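Local coordinates for protein sugar kinase MJ0406 (Methanococcus jannaschii, PDB 2C4E) that phosphorylates a broad range of nucleosides, inosine, guanosine and cytidine best, using ATP and magnesium or manganese, as an archaeal homodimeric member of the ribokinase family, at residues L16-N21 with T96-I101; S63-D68 with L88-E93; I8-H13 with N47-I52. All coordinates share one frame; numbering follows the deposited sequence.

Contact 1: L16-N21 with T96-I101; sequences LDYIFN and TPKAWI
Tyr18 meets Lys98 and Trp100, and Phe20 meets Trp100, on one face of the four-stranded lid sheet of the ribokinase fold, where strands 16-21 and 98-101 pair in parallel. Five backbone hydrogen bonds hold the pair, among them Tyr18 N to Ala99 O (2.8 Å) and Ile101 N to Tyr18 O (2.9 Å). Packing is tightest at Phe20, whose CZ presses on Trp100 CD1 at 3.3 Å, the Trp100 atom lying at the edge of the Phe20 ring; the phenyl and pyrrole planes are turned 60° from each other. Tyr18 runs alongside Trp100, and Phe20 and Trp100 of the second subunit meet this aromatic cluster, so it lies in the dimer interface. The face of Asp17, Ile19 and Ala99 is looser and partly exposed, though Ile101 there is buried: Asp17, a substrate-binding residue, brings OD1 to Ala99 CB at 3.6 Å, and Ile19 CG1 stands 4.2 Å from Ile101 CD1. Lys98 crosses the edge of the Tyr18 ring at a slant, its CG 3.8 Å from Tyr18 CE1, then bends at its last torsion (chi4 80°) to bring NZ to Asp68 and Glu95 in salt bridges. A methionine in its place would probably leave both carboxylates without their cation and the Thr96 carbonyl without its donor. That carbonyl receives NZ in its plane, on a lone pair, with Lys98 NZ to Thr96 O at 2.8 Å.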
loop_
_atom_site.group_PDB
_atom_site.type_symbol
_atom_site.label_atom_id
_atom_site.label_comp_id
_atom_site.label_asym_id
_atom_site.label_seq_id
_atom_site.Cartn_x
_atom_site.Cartn_y
_atom_site.Cartn_z
ATOM N N LEU A 16 -0.702 1.871 -11.335
ATOM C CA LEU A 16 -1.933 2.145 -10.599
ATOM C C LEU A 16 -1.578 2.945 -9.352
ATOM O O LEU A 16 -0.741 2.509 -8.572
ATOM C CB LEU A 16 -2.605 0.833 -10.205
ATOM C CG LEU A 16 -2.992 -0.028 -11.410
ATOM C CD1 LEU A 16 -3.114 -1.493 -11.009
ATOM C CD2 LEU A 16 -4.285 0.502 -12.014
ATOM N N ASP A 17 -2.206 4.109 -9.183
ATOM C CA ASP A 17 -1.955 5.018 -8.068
ATOM C C ASP A 17 -3.066 4.881 -7.015
ATOM O O ASP A 17 -4.248 4.899 -7.344
ATOM C CB ASP A 17 -1.933 6.474 -8.548
ATOM C CG ASP A 17 -0.826 6.773 -9.559
ATOM O OD1 ASP A 17 0.156 6.010 -9.660
ATOM O OD2 ASP A 17 -0.862 7.792 -10.277
ATOM N N TYR A 18 -2.680 4.751 -5.752
ATOM C CA TYR A 18 -3.641 4.593 -4.666
ATOM C C TYR A 18 -3.418 5.638 -3.599
ATOM O O TYR A 18 -2.343 5.695 -3.003
ATOM C CB TYR A 18 -3.492 3.231 -4.001
ATOM C CG TYR A 18 -3.684 2.059 -4.920
ATOM C CD1 TYR A 18 -2.645 1.613 -5.737
ATOM C CD2 TYR A 18 -4.899 1.380 -4.964
ATOM C CE1 TYR A 18 -2.811 0.525 -6.576
ATOM C CE2 TYR A 18 -5.075 0.288 -5.808
ATOM C CZ TYR A 18 -4.028 -0.136 -6.603
ATOM O OH TYR A 18 -4.193 -1.217 -7.431
ATOM N N ILE A 19 -4.447 6.431 -3.319
ATOM C CA ILE A 19 -4.346 7.493 -2.328
ATOM C C ILE A 19 -5.128 7.095 -1.083
ATOM O O ILE A 19 -6.338 6.856 -1.133
ATOM C CB ILE A 19 -4.807 8.836 -2.939
ATOM C CG1 ILE A 19 -3.887 9.174 -4.124
ATOM C CG2 ILE A 19 -4.747 9.934 -1.909
ATOM C CD1 ILE A 19 -4.424 10.231 -5.088
ATOM N N PHE A 20 -4.401 7.029 0.028
ATOM C CA PHE A 20 -4.898 6.514 1.279
ATOM C C PHE A 20 -5.012 7.661 2.280
ATOM O O PHE A 20 -3.999 8.242 2.667
ATOM C CB PHE A 20 -3.922 5.469 1.819
ATOM C CG PHE A 20 -3.649 4.340 0.876
ATOM C CD1 PHE A 20 -2.598 4.409 -0.025
ATOM C CD2 PHE A 20 -4.426 3.194 0.905
ATOM C CE1 PHE A 20 -2.341 3.360 -0.890
ATOM C CE2 PHE A 20 -4.176 2.142 0.034
ATOM C CZ PHE A 20 -3.130 2.226 -0.862
ATOM N N ASN A 21 -6.234 7.967 2.711
ATOM C CA ASN A 21 -6.496 9.131 3.560
ATOM C C ASN A 21 -6.436 8.795 5.056
ATOM O O ASN A 21 -7.439 8.412 5.661
ATOM C CB ASN A 21 -7.853 9.750 3.208
ATOM C CG ASN A 21 -8.057 9.911 1.710
ATOM O OD1 ASN A 21 -7.433 10.759 1.071
ATOM N ND2 ASN A 21 -8.939 9.094 1.144
ATOM N N THR A 96 1.802 -5.354 -11.741
ATOM C CA THR A 96 1.943 -4.028 -12.369
ATOM C C THR A 96 2.509 -3.009 -11.365
ATOM O O THR A 96 2.096 -3.035 -10.206
ATOM C CB THR A 96 0.543 -3.534 -12.853
ATOM O OG1 THR A 96 -0.015 -4.484 -13.775
ATOM C CG2 THR A 96 0.623 -2.204 -13.642
ATOM N N PRO A 97 3.419 -2.101 -11.768
ATOM C CA PRO A 97 3.911 -1.076 -10.834
ATOM C C PRO A 97 2.784 -0.287 -10.165
ATOM O O PRO A 97 1.764 0.003 -10.800
ATOM C CB PRO A 97 4.758 -0.156 -11.733
ATOM C CG PRO A 97 5.250 -1.065 -12.813
ATOM C CD PRO A 97 4.085 -2.001 -13.083
ATOM N N LYS A 98 2.968 0.046 -8.891
ATOM C CA LYS A 98 1.934 0.745 -8.111
ATOM C C LYS A 98 2.544 1.815 -7.215
ATOM O O LYS A 98 3.667 1.656 -6.762
ATOM C CB LYS A 98 1.157 -0.255 -7.255
ATOM C CG LYS A 98 0.247 -1.156 -8.067
ATOM C CD LYS A 98 -0.252 -2.342 -7.274
ATOM C CE LYS A 98 -0.991 -3.326 -8.177
ATOM N NZ LYS A 98 -0.044 -4.222 -8.947
ATOM N N ALA A 99 1.812 2.908 -6.997
ATOM C CA ALA A 99 2.238 3.963 -6.087
ATOM C C ALA A 99 1.242 4.042 -4.933
ATOM O O ALA A 99 0.077 4.341 -5.163
ATOM C CB ALA A 99 2.326 5.309 -6.835
ATOM N N TRP A 100 1.709 3.737 -3.721
ATOM C CA TRP A 100 0.903 3.754 -2.485
ATOM C C TRP A 100 1.186 5.008 -1.667
ATOM O O TRP A 100 2.220 5.083 -0.974
ATOM C CB TRP A 100 1.234 2.563 -1.580
ATOM C CG TRP A 100 0.710 1.229 -2.012
ATOM C CD1 TRP A 100 -0.530 0.941 -2.500
ATOM C CD2 TRP A 100 1.420 -0.010 -1.971
ATOM N NE1 TRP A 100 -0.633 -0.404 -2.774
ATOM C CE2 TRP A 100 0.554 -1.011 -2.462
ATOM C CE3 TRP A 100 2.714 -0.377 -1.578
ATOM C CZ2 TRP A 100 0.937 -2.351 -2.574
ATOM C CZ3 TRP A 100 3.095 -1.707 -1.688
ATOM C CH2 TRP A 100 2.209 -2.676 -2.179
ATOM N N ILE A 101 0.243 5.959 -1.704
ATOM C CA ILE A 101 0.474 7.318 -1.219
ATOM C C ILE A 101 -0.334 7.576 0.029
ATOM O O ILE A 101 -1.550 7.786 -0.032
ATOM C CB ILE A 101 0.095 8.367 -2.293
ATOM C CG1 ILE A 101 0.890 8.136 -3.570
ATOM C CG2 ILE A 101 0.354 9.780 -1.771
ATOM C CD1 ILE A 101 0.277 8.795 -4.817
#

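Contact 2: S63-D68 with L88-E93; sequences SCVGYD and LYYSEE
A beta-alpha-beta unit, strand 64-65, helix 73-80 and strand 89-90, closes here as its two short strands pair in parallel. Tyr89 N donates to Ser63 O, Val65 N to Tyr89 O (2.8 Å, N-H...O 168°), and Ser91 N to Val65 O, so the backbone of 88-93 grips Val65 through both its N and its O. On one side of this small sheet Val65 and Tyr90 lie side by side. Val65 CG2 sits 3.8 Å from the Tyr90 ring centroid and only 13° off the ring normal, a CH-pi contact over the face. The methyl gets there because Val65 holds CG1 anti to its carbonyl carbon (chi1 -57°), which leaves CG2 between the backbone N and the carbonyl carbon. Leu88 extends the apolar patch, its CD2 reaching Ser63 CB at 3.7 Å and its CD1 standing 4.2 Å from Val65 CG1. Cys64 and Tyr89 occupy the other side, where SG approaches Tyr89 CB at 4.1 Å and lies oblique to the ring. Beyond the strands the contact opens toward solvent: the exposed Tyr67 turns its ring edge to the backbone of Glu93, with Tyr67 CE2 3.4 Å from Glu93 O. The Tyr90 hydroxyl is hydrogen-bonded to Glu75 of helix 73-80, tying the crossover helix to its second strand. Ser63 OG joins the turn after strand 7-11 at Gly12, while Asp68 OD1 is hydrogen-bonded to Thr96 OG1, just before strand 98-103, so the unit is tied both to the large sheet and to the lid.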
loop_
_atom_site.group_PDB
_atom_site.type_symbol
_atom_site.label_atom_id
_atom_site.label_comp_id
_atom_site.label_asym_id
_atom_site.label_seq_id
_atom_site.Cartn_x
_atom_site.Cartn_y
_atom_site.Cartn_z
ATOM N N SER A 63 5.549 0.062 -22.058
ATOM C CA SER A 63 5.717 -0.123 -20.624
ATOM C C SER A 63 5.795 -1.607 -20.300
ATOM O O SER A 63 5.345 -2.439 -21.085
ATOM C CB SER A 63 4.520 0.440 -19.843
ATOM O OG SER A 63 4.214 1.768 -20.210
ATOM N N CYS A 64 6.356 -1.922 -19.139
ATOM C CA CYS A 64 6.241 -3.254 -18.549
ATOM C C CYS A 64 5.084 -3.294 -17.543
ATOM O O CYS A 64 5.081 -2.562 -16.549
ATOM C CB CYS A 64 7.536 -3.641 -17.833
ATOM S SG CYS A 64 8.951 -3.888 -18.923
ATOM N N VAL A 65 4.104 -4.150 -17.818
ATOM C CA VAL A 65 2.952 -4.353 -16.938
ATOM C C VAL A 65 2.951 -5.788 -16.404
ATOM O O VAL A 65 3.740 -6.615 -16.842
ATOM C CB VAL A 65 1.617 -3.990 -17.653
ATOM C CG1 VAL A 65 1.663 -2.543 -18.141
ATOM C CG2 VAL A 65 1.324 -4.932 -18.825
ATOM N N GLY A 66 2.087 -6.066 -15.438
ATOM C CA GLY A 66 2.105 -7.338 -14.722
ATOM C C GLY A 66 0.945 -8.252 -15.060
ATOM O O GLY A 66 0.120 -7.941 -15.916
ATOM N N TYR A 67 0.887 -9.389 -14.361
ATOM C CA TYR A 67 -0.181 -10.378 -14.535
ATOM C C TYR A 67 -1.568 -9.849 -14.171
ATOM O O TYR A 67 -2.586 -10.433 -14.581
ATOM C CB TYR A 67 0.126 -11.662 -13.734
ATOM C CG TYR A 67 0.283 -11.480 -12.221
ATOM C CD1 TYR A 67 -0.829 -11.284 -11.399
ATOM C CD2 TYR A 67 1.543 -11.522 -11.612
ATOM C CE1 TYR A 67 -0.694 -11.121 -10.013
ATOM C CE2 TYR A 67 1.689 -11.362 -10.227
ATOM C CZ TYR A 67 0.565 -11.162 -9.434
ATOM O OH TYR A 67 0.691 -10.996 -8.068
ATOM N N ASP A 68 -1.606 -8.771 -13.376
ATOM C CA ASP A 68 -2.863 -8.136 -12.964
ATOM C C ASP A 68 -3.303 -7.013 -13.899
ATOM O O ASP A 68 -4.333 -6.383 -13.675
ATOM C CB ASP A 68 -2.773 -7.624 -11.519
ATOM C CG ASP A 68 -1.775 -6.490 -11.346
ATOM O OD1 ASP A 68 -0.863 -6.363 -12.190
ATOM O OD2 ASP A 68 -1.822 -5.686 -10.391
ATOM N N LEU A 88 3.392 -3.187 -25.269
ATOM C CA LEU A 88 3.468 -3.498 -23.833
ATOM C C LEU A 88 4.083 -4.883 -23.620
ATOM O O LEU A 88 3.782 -5.824 -24.357
ATOM C CB LEU A 88 2.095 -3.467 -23.159
ATOM C CG LEU A 88 1.352 -2.147 -22.977
ATOM C CD1 LEU A 88 0.125 -2.349 -22.090
ATOM C CD2 LEU A 88 2.244 -1.045 -22.422
ATOM N N TYR A 89 4.964 -4.983 -22.629
ATOM C CA TYR A 89 5.462 -6.254 -22.145
ATOM C C TYR A 89 4.599 -6.684 -20.965
ATOM O O TYR A 89 4.440 -5.935 -20.011
ATOM C CB TYR A 89 6.924 -6.138 -21.706
ATOM C CG TYR A 89 7.464 -7.444 -21.184
ATOM C CD1 TYR A 89 7.404 -7.749 -19.826
ATOM C CD2 TYR A 89 7.988 -8.397 -22.054
ATOM C CE1 TYR A 89 7.878 -8.967 -19.347
ATOM C CE2 TYR A 89 8.462 -9.613 -21.585
ATOM C CZ TYR A 89 8.406 -9.888 -20.231
ATOM O OH TYR A 89 8.873 -11.087 -19.747
ATOM N N TYR A 90 4.038 -7.889 -21.041
ATOM C CA TYR A 90 3.200 -8.434 -19.979
ATOM C C TYR A 90 3.996 -9.469 -19.195
ATOM O O TYR A 90 4.430 -10.481 -19.751
ATOM C CB TYR A 90 1.959 -9.105 -20.574
ATOM C CG TYR A 90 0.880 -8.143 -21.016
ATOM C CD1 TYR A 90 1.003 -7.412 -22.196
ATOM C CD2 TYR A 90 -0.275 -7.979 -20.258
ATOM C CE1 TYR A 90 -0.001 -6.538 -22.601
ATOM C CE2 TYR A 90 -1.278 -7.119 -20.653
ATOM C CZ TYR A 90 -1.138 -6.398 -21.819
ATOM O OH TYR A 90 -2.143 -5.544 -22.198
ATOM N N SER A 91 4.186 -9.214 -17.904
ATOM C CA SER A 91 4.915 -10.130 -17.034
ATOM C C SER A 91 3.982 -11.234 -16.544
ATOM O O SER A 91 2.817 -10.980 -16.240
ATOM C CB SER A 91 5.493 -9.380 -15.833
ATOM O OG SER A 91 6.240 -10.253 -15.005
ATOM N N GLU A 92 4.505 -12.455 -16.478
ATOM C CA GLU A 92 3.775 -13.593 -15.927
ATOM C C GLU A 92 3.950 -13.660 -14.405
ATOM O O GLU A 92 3.063 -14.135 -13.694
ATOM C CB GLU A 92 4.276 -14.906 -16.560
ATOM C CG GLU A 92 4.265 -14.929 -18.087
ATOM C CD GLU A 92 4.675 -16.274 -18.666
ATOM O OE1 GLU A 92 5.852 -16.674 -18.501
ATOM O OE2 GLU A 92 3.819 -16.947 -19.285
ATOM N N GLU A 93 5.094 -13.177 -13.918
ATOM C CA GLU A 93 5.529 -13.386 -12.531
ATOM C C GLU A 93 5.270 -12.195 -11.594
ATOM O O GLU A 93 4.876 -12.384 -10.429
ATOM C CB GLU A 93 7.023 -13.761 -12.492
ATOM C CG GLU A 93 7.925 -12.918 -13.409
ATOM C CD GLU A 93 9.407 -13.028 -13.072
ATOM O OE1 GLU A 93 9.746 -13.486 -11.956
ATOM O OE2 GLU A 93 10.241 -12.675 -13.930
#

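Contact 3: I8-H13 with N47-I52; sequences ITCVGH and NTAVGI
Cys10 and Ile8 point from strand 7-11 onto helix 44-54, a strand-helix layer of the Rossmann-like alpha/beta core of the ribokinase fold. Strand and helix run nearly antiparallel, at 158°, with their axes 8.3 Å apart at the closest. Cys10 holds SG anti to its carbonyl carbon (chi1 -65°), which carries the sulfur to the helix surface beside Thr48, Ala49 and Ile52. There it lies 4.0 Å from Thr48 CG2 and 3.9 Å from Ala49 CB. The side chains of Ile8 and Ile52 meet aslant, and Ile52 CD1 touches both Ile8 CG2, at 3.8 Å, and the Cys10 sulfur. Ile8 CD1 in turn reaches past it to Ile52 CG2 at 4.0 Å. No hydrogen bond links the two segments; they meet by van der Waals packing, mostly of apolar groups. Helix 245-258 flanks the same cluster, with Leu254 and Val258 touching Ile8. At the active-site end, Asn47, a substrate-binding residue, gives its ND2 to Asp247, the inferred proton acceptor, and Thr48 also touches that aspartate. Where strand and helix come nearest, Cys10 SG rests 3.6 Å from Ala49 N.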
loop_
_atom_site.group_PDB
_atom_site.type_symbol
_atom_site.label_atom_id
_atom_site.label_comp_id
_atom_site.label_asym_id
_atom_site.label_seq_id
_atom_site.Cartn_x
_atom_site.Cartn_y
_atom_site.Cartn_z
ATOM N N ILE A 8 2.990 9.763 -31.414
ATOM C CA ILE A 8 3.959 9.896 -30.349
ATOM C C ILE A 8 4.018 8.584 -29.596
ATOM O O ILE A 8 2.983 8.023 -29.259
ATOM C CB ILE A 8 3.544 11.023 -29.381
ATOM C CG1 ILE A 8 3.453 12.348 -30.144
ATOM C CG2 ILE A 8 4.545 11.118 -28.222
ATOM C CD1 ILE A 8 2.940 13.509 -29.324
ATOM N N THR A 9 5.232 8.108 -29.352
ATOM C CA THR A 9 5.496 6.961 -28.502
ATOM C C THR A 9 5.851 7.472 -27.117
ATOM O O THR A 9 6.669 8.372 -26.990
ATOM C CB THR A 9 6.699 6.173 -29.037
ATOM O OG1 THR A 9 6.449 5.719 -30.380
ATOM C CG2 THR A 9 6.909 4.905 -28.213
ATOM N N CYS A 10 5.190 6.958 -26.090
ATOM C CA CYS A 10 5.536 7.258 -24.710
ATOM C C CYS A 10 6.123 6.027 -24.064
ATOM O O CYS A 10 5.505 4.972 -24.095
ATOM C CB CYS A 10 4.306 7.664 -23.922
ATOM S SG CYS A 10 3.590 9.204 -24.524
ATOM N N VAL A 11 7.311 6.180 -23.490
ATOM C CA VAL A 11 8.066 5.093 -22.909
ATOM C C VAL A 11 8.175 5.361 -21.413
ATOM O O VAL A 11 8.494 6.471 -20.969
ATOM C CB VAL A 11 9.497 5.019 -23.504
ATOM C CG1 VAL A 11 10.316 3.949 -22.817
ATOM C CG2 VAL A 11 9.449 4.788 -25.012
ATOM N N GLY A 12 7.878 4.348 -20.627
ATOM C CA GLY A 12 8.058 4.441 -19.195
ATOM C C GLY A 12 6.889 3.842 -18.442
ATOM O O GLY A 12 6.150 3.003 -18.953
ATOM N N HIS A 13 6.712 4.310 -17.224
ATOM C CA HIS A 13 5.755 3.699 -16.314
ATOM C C HIS A 13 4.305 3.814 -16.751
ATOM O O HIS A 13 3.822 4.894 -17.078
ATOM C CB HIS A 13 5.901 4.321 -14.936
ATOM C CG HIS A 13 7.163 3.932 -14.239
ATOM N ND1 HIS A 13 7.640 2.638 -14.229
ATOM C CD2 HIS A 13 8.033 4.662 -13.505
ATOM C CE1 HIS A 13 8.763 2.593 -13.532
ATOM N NE2 HIS A 13 9.025 3.808 -13.085
ATOM N N ASN A 47 0.122 8.431 -18.404
ATOM C CA ASN A 47 -0.516 9.735 -18.221
ATOM C C ASN A 47 -0.336 10.590 -19.468
ATOM O O ASN A 47 -1.276 11.183 -19.996
ATOM C CB ASN A 47 0.110 10.481 -17.047
ATOM C CG ASN A 47 -0.240 9.857 -15.701
ATOM O OD1 ASN A 47 -1.166 9.056 -15.605
ATOM N ND2 ASN A 47 0.506 10.221 -14.670
ATOM N N THR A 48 0.895 10.641 -19.930
ATOM C CA THR A 48 1.234 11.439 -21.097
ATOM C C THR A 48 0.532 10.876 -22.346
ATOM O O THR A 48 -0.056 11.625 -23.104
ATOM C CB THR A 48 2.760 11.512 -21.276
ATOM O OG1 THR A 48 3.393 12.022 -20.086
ATOM C CG2 THR A 48 3.129 12.531 -22.329
ATOM N N ALA A 49 0.575 9.557 -22.546
ATOM C CA ALA A 49 -0.042 8.916 -23.709
ATOM C C ALA A 49 -1.525 9.153 -23.762
ATOM O O ALA A 49 -2.074 9.402 -24.831
ATOM C CB ALA A 49 0.242 7.416 -23.731
ATOM N N VAL A 50 -2.181 9.050 -22.611
ATOM C CA VAL A 50 -3.618 9.282 -22.532
ATOM C C VAL A 50 -3.949 10.751 -22.785
ATOM O O VAL A 50 -4.890 11.043 -23.508
ATOM C CB VAL A 50 -4.204 8.776 -21.188
ATOM C CG1 VAL A 50 -5.687 9.162 -21.046
ATOM C CG2 VAL A 50 -4.067 7.281 -21.090
ATOM N N GLY A 51 -3.174 11.672 -22.213
ATOM C CA GLY A 51 -3.361 13.097 -22.474
ATOM C C GLY A 51 -3.189 13.453 -23.940
ATOM O O GLY A 51 -3.936 14.266 -24.494
ATOM N N ILE A 52 -2.198 12.844 -24.576
ATOM C CA ILE A 52 -1.931 13.071 -25.999
ATOM C C ILE A 52 -3.129 12.611 -26.813
ATOM O O ILE A 52 -3.620 13.333 -27.682
ATOM C CB ILE A 52 -0.643 12.345 -26.430
ATOM C CG1 ILE A 52 0.578 13.078 -25.851
ATOM C CG2 ILE A 52 -0.558 12.258 -27.944
ATOM C CD1 ILE A 52 1.834 12.232 -25.838
#

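Contact 3 lies deepest, its centre about 7 Å from the centre of the chain, against about 16 Å for the centre of contact 1 and about 20 Å for that of contact 2. It is held by side-chain packing without a hydrogen bond between its segments, whereas contacts 1 and 2 are parallel strand pairs fastened by backbone hydrogen bonds. Contact 1 is buried partly through the second subunit; contact 2 meets no other chain and has an exposed end. Polar side chains of 63-68 bridge to both other contacts, so the outermost pair is tied to core and lid alike. Consecutive strands 7-11 and 15-21 carry the chain from core to lid.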